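Local coordinates for glutamate--LysW ligase ArgX (Sulfolobus tokodaii, PDB 3VPC), which probably catalyses the ATP- and magnesium-dependent joining of glutamate to the C-terminal glutamate of the carrier protein LysW, in arginine biosynthesis, at residues A[104-109]-A[163-168]; A[135-140]-A[197-202]. All coordinates share one frame; numbering follows the deposited sequence.

In the fold
Both contacts belong to the ATP-grasp domain and hold ADP from different sides. Contact 1 pairs strands 104-107 and 164-168 at one border of a four-stranded antiparallel sheet and meets the adenine amino group through Gln167 and Glu168. Contact 2 starts from strand 138-140, at the other border of the same sheet, and the loop before it; there the 197-202 loop packs on the Val137 and Leu139 side chains and reaches the ribose and the beta-phosphate. The centres of the contacts lie 16 Å apart and their nearest atoms about 7 Å, so the two do not touch. Along the chain their segments alternate, and each contact also borders a different neighbouring subunit.

Contact 1 of 2, residues A[104-109]-A[163-168]; sequences SIIALS and AHIVQE. With ADP (adenosine-5'-diphosphate), chain E.
Ala163 sets its CB against Leu108 CD2 (3.7 Å) where the antiparallel pair of strands 104-107 and 164-168 begins, in the four-stranded sheet of the ATP-grasp domain. His164 and Ala107 form a hydrogen-bonded pair, the His164 N to Ala107 O bond measuring 2.9 Å. The imidazole of His164 also turns an edge to Ala107 O, while its ND1 is bound by Asp126. Ile165 faces Ile106 in a non-hydrogen-bonded pair. The two side chains lie side by side, pointing the same way, with Ile106 CD1 4.0 Å from Ile165 CG2, and helix 87-97 packs over them through Ile88. Val166 returns to the other sheet face, beside Ile105, and its N bonds Ile105 O at 2.8 Å. Ile105 and Ile106 also pair with a strand of the second subunit, carrying the sheet across the interface. Gln167 divides its amide between protein and nucleotide. Its CG stands beside the backbone N (chi1 -56°) and the chain then runs extended, placing NE2 3.0 Å from Ser104 OG, 22° out of the amide plane; that hydroxyl is also bonded to Pro102 O. Gln167 OE1 receives Lys127 NZ and, at 2.9 Å, ADP N6. Glu168 adds a second acceptor for the adenine amino group, its backbone O lying 3.0 Å from ADP N6.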
loop_
_atom_site.group_PDB
_atom_site.type_symbol
_atom_site.label_atom_id
_atom_site.label_comp_id
_atom_site.label_asym_id
_atom_site.label_seq_id
_atom_site.Cartn_x
_atom_site.Cartn_y
_atom_site.Cartn_z
ATOM N N SER A 104 21.897 -16.588 -7.718
ATOM C CA SER A 104 20.678 -16.083 -7.084
ATOM C C SER A 104 20.029 -17.076 -6.170
ATOM O O SER A 104 20.058 -18.272 -6.432
ATOM C CB SER A 104 19.637 -15.666 -8.122
ATOM O OG SER A 104 20.124 -14.624 -8.926
ATOM N N ILE A 105 19.412 -16.546 -5.118
ATOM C CA ILE A 105 18.623 -17.331 -4.185
ATOM C C ILE A 105 17.313 -16.574 -4.010
ATOM O O ILE A 105 17.309 -15.370 -3.766
ATOM C CB ILE A 105 19.331 -17.520 -2.795
ATOM C CG1 ILE A 105 20.698 -18.209 -2.932
ATOM C CG2 ILE A 105 18.447 -18.353 -1.867
ATOM C CD1 ILE A 105 21.555 -18.094 -1.627
ATOM N N ILE A 106 16.201 -17.286 -4.158
ATOM C CA ILE A 106 14.885 -16.711 -3.994
ATOM C C ILE A 106 14.382 -16.915 -2.557
ATOM O O ILE A 106 14.389 -18.039 -2.048
ATOM C CB ILE A 106 13.880 -17.379 -4.963
ATOM C CG1 ILE A 106 14.335 -17.238 -6.432
ATOM C CG2 ILE A 106 12.472 -16.846 -4.746
ATOM C CD1 ILE A 106 15.044 -15.916 -6.785
ATOM N N ALA A 107 13.905 -15.857 -1.927
ATOM C CA ALA A 107 13.325 -15.978 -0.572
ATOM C C ALA A 107 11.946 -15.368 -0.551
ATOM O O ALA A 107 11.751 -14.239 -1.016
ATOM C CB ALA A 107 14.222 -15.277 0.457
ATOM N N LEU A 108 10.980 -16.091 0.025
ATOM C CA LEU A 108 9.585 -15.673 -0.094
ATOM C C LEU A 108 8.911 -15.241 1.209
ATOM O O LEU A 108 7.669 -15.199 1.298
ATOM C CB LEU A 108 8.770 -16.769 -0.825
ATOM C CG LEU A 108 9.345 -17.219 -2.165
ATOM C CD1 LEU A 108 8.662 -18.495 -2.721
ATOM C CD2 LEU A 108 9.250 -16.054 -3.167
ATOM N N SER A 109 9.734 -14.899 2.202
ATOM C CA SER A 109 9.269 -14.374 3.482
ATOM C C SER A 109 10.446 -13.706 4.139
ATOM O O SER A 109 11.589 -13.968 3.760
ATOM C CB SER A 109 8.792 -15.491 4.409
ATOM O OG SER A 109 9.889 -16.308 4.783
ATOM N N ALA A 163 8.806 -10.730 -2.350
ATOM C CA ALA A 163 9.758 -11.751 -2.751
ATOM C C ALA A 163 11.146 -11.106 -2.963
ATOM O O ALA A 163 11.260 -10.035 -3.568
ATOM C CB ALA A 163 9.265 -12.466 -4.042
ATOM N N HIS A 164 12.173 -11.778 -2.447
ATOM C CA HIS A 164 13.556 -11.329 -2.504
ATOM C C HIS A 164 14.342 -12.149 -3.505
ATOM O O HIS A 164 14.286 -13.392 -3.494
ATOM C CB HIS A 164 14.227 -11.502 -1.126
ATOM C CG HIS A 164 13.574 -10.710 -0.034
ATOM N ND1 HIS A 164 14.188 -9.643 0.582
ATOM C CD2 HIS A 164 12.368 -10.843 0.563
ATOM C CE1 HIS A 164 13.384 -9.143 1.501
ATOM N NE2 HIS A 164 12.274 -9.855 1.511
ATOM N N ILE A 165 15.085 -11.465 -4.365
ATOM C CA ILE A 165 16.104 -12.128 -5.175
ATOM C C ILE A 165 17.467 -11.745 -4.579
ATOM O O ILE A 165 17.886 -10.600 -4.655
ATOM C CB ILE A 165 16.070 -11.702 -6.681
ATOM C CG1 ILE A 165 14.666 -11.901 -7.280
ATOM C CG2 ILE A 165 17.093 -12.517 -7.445
ATOM C CD1 ILE A 165 14.520 -11.426 -8.737
ATOM N N VAL A 166 18.119 -12.721 -3.963
ATOM C CA VAL A 166 19.347 -12.490 -3.212
ATOM C C VAL A 166 20.517 -12.979 -4.061
ATOM O O VAL A 166 20.649 -14.168 -4.334
ATOM C CB VAL A 166 19.277 -13.227 -1.846
ATOM C CG1 VAL A 166 20.566 -13.022 -1.037
ATOM C CG2 VAL A 166 18.062 -12.758 -1.063
ATOM N N GLN A 167 21.370 -12.041 -4.468
ATOM C CA GLN A 167 22.390 -12.290 -5.476
ATOM C C GLN A 167 23.803 -11.951 -5.040
ATOM O O GLN A 167 24.018 -11.097 -4.151
ATOM C CB GLN A 167 22.103 -11.428 -6.711
ATOM C CG GLN A 167 20.744 -11.625 -7.301
ATOM C CD GLN A 167 20.616 -10.997 -8.653
ATOM O OE1 GLN A 167 21.069 -9.868 -8.871
ATOM N NE2 GLN A 167 19.999 -11.724 -9.584
ATOM N N GLU A 168 24.755 -12.617 -5.677
ATOM C CA GLU A 168 26.134 -12.188 -5.642
ATOM C C GLU A 168 26.171 -10.726 -6.066
ATOM O O GLU A 168 25.364 -10.289 -6.892
ATOM C CB GLU A 168 26.992 -13.018 -6.597
ATOM C CG GLU A 168 26.690 -12.786 -8.109
ATOM C CD GLU A 168 27.610 -13.585 -8.999
ATOM O OE1 GLU A 168 28.849 -13.510 -8.800
ATOM O OE2 GLU A 168 27.107 -14.283 -9.893
HETATM P PB ADP E . 15.582 -2.581 -12.211
HETATM O O1B ADP E . 14.737 -3.593 -12.978
HETATM O O2B ADP E . 16.339 -1.593 -13.097
HETATM O O3B ADP E . 14.769 -1.848 -11.173
HETATM P PA ADP E . 18.067 -4.078 -11.992
HETATM O O1A ADP E . 18.336 -5.525 -11.607
HETATM O O2A ADP E . 18.181 -3.656 -13.467
HETATM O O3A ADP E . 16.697 -3.478 -11.404
HETATM O "O5'" ADP E . 19.275 -3.301 -11.299
HETATM C "C5'" ADP E . 19.450 -1.900 -11.341
HETATM C "C4'" ADP E . 20.955 -1.674 -11.307
HETATM O "O4'" ADP E . 21.573 -2.273 -10.168
HETATM C "C3'" ADP E . 21.622 -2.351 -12.489
HETATM O "O3'" ADP E . 21.683 -1.395 -13.525
HETATM C "C2'" ADP E . 23.007 -2.664 -12.024
HETATM O "O2'" ADP E . 23.781 -1.450 -12.072
HETATM C "C1'" ADP E . 22.787 -2.923 -10.548
HETATM N N9 ADP E . 22.697 -4.355 -10.188
HETATM C C8 ADP E . 21.567 -5.104 -10.147
HETATM N N7 ADP E . 21.851 -6.359 -9.732
HETATM C C5 ADP E . 23.178 -6.421 -9.504
HETATM C C6 ADP E . 24.131 -7.456 -9.034
HETATM N N6 ADP E . 23.691 -8.700 -8.736
HETATM N N1 ADP E . 25.442 -7.121 -8.911
HETATM C C2 ADP E . 25.871 -5.868 -9.209
HETATM N N3 ADP E . 25.064 -4.873 -9.633
HETATM C C4 ADP E . 23.726 -5.087 -9.787
#

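Contact 2 of 2, residues A[135-140]-A[197-202]; sequences RLVSLI and NEWRAN. With ADP (adenosine-5'-diphosphate), chain E.
In the ATP-binding cleft of the ATP-grasp domain, the 197-202 loop lies against strand 138-140 and the residues before it, with the indole of Trp199 as the main point of touch. Leu139 CB sits over one face of that indole, 4.0 Å from the centroid of the five-membered ring in a CH-pi contact, and Leu139 CD2 meets Trp199 CB. Arg200 CG and Glu198 OE2 lie over the opposite face, toward the rim. Val137 O approaches the ring edge in plane, 3.2 Å from Trp199 CZ2, yet Trp199 NE1 is buried without a hydrogen-bond partner. Replacing Trp199 by an alanine would probably open a gap beside Leu139 and leave Arg200 CG without the indole face it packs on. Arg200 bends at chi3 (-63°), bringing NH2 to 3.0 Å from Glu198 OE1 on its syn lone pair; NH1 serves Gly134 O and Glu151 of the third subunit. ADP lies alongside, with Val137 CG2 3.5 Å from its O3A, Arg200 CG 3.6 Å from its O4', and Asn202 ND2 donating to its O2B at 3.2 Å. With no hydrogen bond between the segments themselves, nonpolar packing holds the loop against Val137 and Leu139, while Arg200 ties it to Gly134 just before 135-140.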
loop_
_atom_site.group_PDB
_atom_site.type_symbol
_atom_site.label_atom_id
_atom_site.label_comp_id
_atom_site.label_asym_id
_atom_site.label_seq_id
_atom_site.Cartn_x
_atom_site.Cartn_y
_atom_site.Cartn_z
ATOM N N ARG A 135 14.853 0.899 -8.483
ATOM C CA ARG A 135 14.136 0.994 -7.229
ATOM C C ARG A 135 14.160 -0.335 -6.510
ATOM O O ARG A 135 13.912 -1.420 -7.086
ATOM C CB ARG A 135 12.687 1.468 -7.380
ATOM C CG ARG A 135 12.408 2.852 -6.853
ATOM C CD ARG A 135 12.407 3.856 -7.994
ATOM N NE ARG A 135 11.198 4.672 -7.983
ATOM C CZ ARG A 135 11.085 5.835 -7.348
ATOM N NH1 ARG A 135 12.113 6.336 -6.666
ATOM N NH2 ARG A 135 9.941 6.500 -7.394
ATOM N N LEU A 136 14.488 -0.209 -5.239
ATOM C CA LEU A 136 14.444 -1.292 -4.293
ATOM C C LEU A 136 15.558 -2.307 -4.544
ATOM O O LEU A 136 15.570 -3.374 -3.940
ATOM C CB LEU A 136 13.032 -1.911 -4.247
ATOM C CG LEU A 136 11.848 -0.955 -3.923
ATOM C CD1 LEU A 136 10.557 -1.727 -3.621
ATOM C CD2 LEU A 136 12.153 0.005 -2.779
ATOM N N VAL A 137 16.512 -1.962 -5.407
ATOM C CA VAL A 137 17.723 -2.766 -5.500
ATOM C C VAL A 137 18.647 -2.341 -4.345
ATOM O O VAL A 137 19.067 -1.196 -4.304
ATOM C CB VAL A 137 18.453 -2.620 -6.853
ATOM C CG1 VAL A 137 19.578 -3.616 -6.906
ATOM C CG2 VAL A 137 17.485 -2.880 -8.027
ATOM N N SER A 138 18.931 -3.249 -3.410
ATOM C CA SER A 138 19.698 -2.926 -2.198
ATOM C C SER A 138 21.043 -3.640 -2.151
ATOM O O SER A 138 21.115 -4.853 -2.342
ATOM C CB SER A 138 18.881 -3.265 -0.937
ATOM O OG SER A 138 17.692 -2.489 -0.854
ATOM N N LEU A 139 22.109 -2.878 -1.892
ATOM C CA LEU A 139 23.443 -3.425 -1.678
ATOM C C LEU A 139 23.667 -3.589 -0.181
ATOM O O LEU A 139 23.770 -2.604 0.557
ATOM C CB LEU A 139 24.528 -2.522 -2.277
ATOM C CG LEU A 139 26.011 -2.863 -2.033
ATOM C CD1 LEU A 139 26.348 -4.289 -2.459
ATOM C CD2 LEU A 139 26.905 -1.844 -2.757
ATOM N N ILE A 140 23.728 -4.840 0.249
ATOM C CA ILE A 140 23.717 -5.166 1.664
ATOM C C ILE A 140 25.097 -5.647 2.109
ATOM O O ILE A 140 25.647 -6.579 1.538
ATOM C CB ILE A 140 22.618 -6.212 1.957
ATOM C CG1 ILE A 140 21.242 -5.639 1.560
ATOM C CG2 ILE A 140 22.655 -6.657 3.461
ATOM C CD1 ILE A 140 20.043 -6.618 1.660
ATOM N N ASN A 197 29.092 8.352 -7.275
ATOM C CA ASN A 197 28.505 8.113 -5.950
ATOM C C ASN A 197 27.422 7.029 -5.918
ATOM O O ASN A 197 26.426 7.146 -5.183
ATOM C CB ASN A 197 27.950 9.424 -5.382
ATOM C CG ASN A 197 28.041 9.487 -3.871
ATOM O OD1 ASN A 197 27.043 9.310 -3.167
ATOM N ND2 ASN A 197 29.249 9.726 -3.363
ATOM N N GLU A 198 27.618 5.970 -6.698
ATOM C CA GLU A 198 26.563 4.973 -6.877
ATOM C C GLU A 198 27.030 3.515 -6.937
ATOM O O GLU A 198 28.225 3.232 -7.036
ATOM C CB GLU A 198 25.725 5.312 -8.121
ATOM C CG GLU A 198 24.461 6.126 -7.831
ATOM C CD GLU A 198 23.311 5.289 -7.267
ATOM O OE1 GLU A 198 22.181 5.824 -7.169
ATOM O OE2 GLU A 198 23.526 4.105 -6.911
ATOM N N TRP A 199 26.055 2.611 -6.863
ATOM C CA TRP A 199 26.248 1.188 -7.156
ATOM C C TRP A 199 25.321 0.738 -8.308
ATOM O O TRP A 199 25.383 -0.405 -8.762
ATOM C CB TRP A 199 26.037 0.334 -5.885
ATOM C CG TRP A 199 24.592 0.089 -5.512
ATOM C CD1 TRP A 199 23.834 -1.015 -5.817
ATOM C CD2 TRP A 199 23.739 0.961 -4.759
ATOM N NE1 TRP A 199 22.563 -0.876 -5.302
ATOM C CE2 TRP A 199 22.477 0.330 -4.656
ATOM C CE3 TRP A 199 23.914 2.218 -4.167
ATOM C CZ2 TRP A 199 21.391 0.924 -3.987
ATOM C CZ3 TRP A 199 22.831 2.806 -3.493
ATOM C CH2 TRP A 199 21.591 2.160 -3.412
ATOM N N ARG A 200 24.454 1.644 -8.762
ATOM C CA ARG A 200 23.520 1.369 -9.854
ATOM C C ARG A 200 23.831 2.270 -11.051
ATOM O O ARG A 200 24.404 3.349 -10.888
ATOM C CB ARG A 200 22.077 1.591 -9.404
ATOM C CG ARG A 200 21.631 0.733 -8.235
ATOM C CD ARG A 200 20.347 1.263 -7.623
ATOM N NE ARG A 200 20.506 2.602 -7.064
ATOM C CZ ARG A 200 19.527 3.308 -6.500
ATOM N NH1 ARG A 200 18.303 2.805 -6.401
ATOM N NH2 ARG A 200 19.775 4.525 -6.025
ATOM N N ALA A 201 23.438 1.830 -12.246
ATOM C CA ALA A 201 23.727 2.581 -13.470
ATOM C C ALA A 201 22.490 3.109 -14.219
ATOM O O ALA A 201 22.624 3.663 -15.318
ATOM C CB ALA A 201 24.623 1.762 -14.398
ATOM N N ASN A 202 21.302 2.962 -13.621
ATOM C CA ASN A 202 20.041 3.432 -14.240
ATOM C C ASN A 202 20.054 4.878 -14.804
ATOM O O ASN A 202 19.915 5.032 -16.021
ATOM C CB ASN A 202 18.826 3.170 -13.341
ATOM C CG ASN A 202 18.641 1.698 -13.038
ATOM O OD1 ASN A 202 19.134 1.206 -12.028
ATOM N ND2 ASN A 202 17.950 0.985 -13.924
HETATM P PB ADP E . 15.582 -2.581 -12.211
HETATM O O1B ADP E . 14.737 -3.593 -12.978
HETATM O O2B ADP E . 16.339 -1.593 -13.097
HETATM O O3B ADP E . 14.769 -1.848 -11.173
HETATM P PA ADP E . 18.067 -4.078 -11.992
HETATM O O1A ADP E . 18.336 -5.525 -11.607
HETATM O O2A ADP E . 18.181 -3.656 -13.467
HETATM O O3A ADP E . 16.697 -3.478 -11.404
HETATM O "O5'" ADP E . 19.275 -3.301 -11.299
HETATM C "C5'" ADP E . 19.450 -1.900 -11.341
HETATM C "C4'" ADP E . 20.955 -1.674 -11.307
HETATM O "O4'" ADP E . 21.573 -2.273 -10.168
HETATM C "C3'" ADP E . 21.622 -2.351 -12.489
HETATM O "O3'" ADP E . 21.683 -1.395 -13.525
HETATM C "C2'" ADP E . 23.007 -2.664 -12.024
HETATM O "O2'" ADP E . 23.781 -1.450 -12.072
HETATM C "C1'" ADP E . 22.787 -2.923 -10.548
HETATM N N9 ADP E . 22.697 -4.355 -10.188
HETATM C C8 ADP E . 21.567 -5.104 -10.147
HETATM N N7 ADP E . 21.851 -6.359 -9.732
HETATM C C5 ADP E . 23.178 -6.421 -9.504
HETATM C C6 ADP E . 24.131 -7.456 -9.034
HETATM N N6 ADP E . 23.691 -8.700 -8.736
HETATM N N1 ADP E . 25.442 -7.121 -8.911
HETATM C C2 ADP E . 25.871 -5.868 -9.209
HETATM N N3 ADP E . 25.064 -4.873 -9.633
HETATM C C4 ADP E . 23.726 -5.087 -9.787
#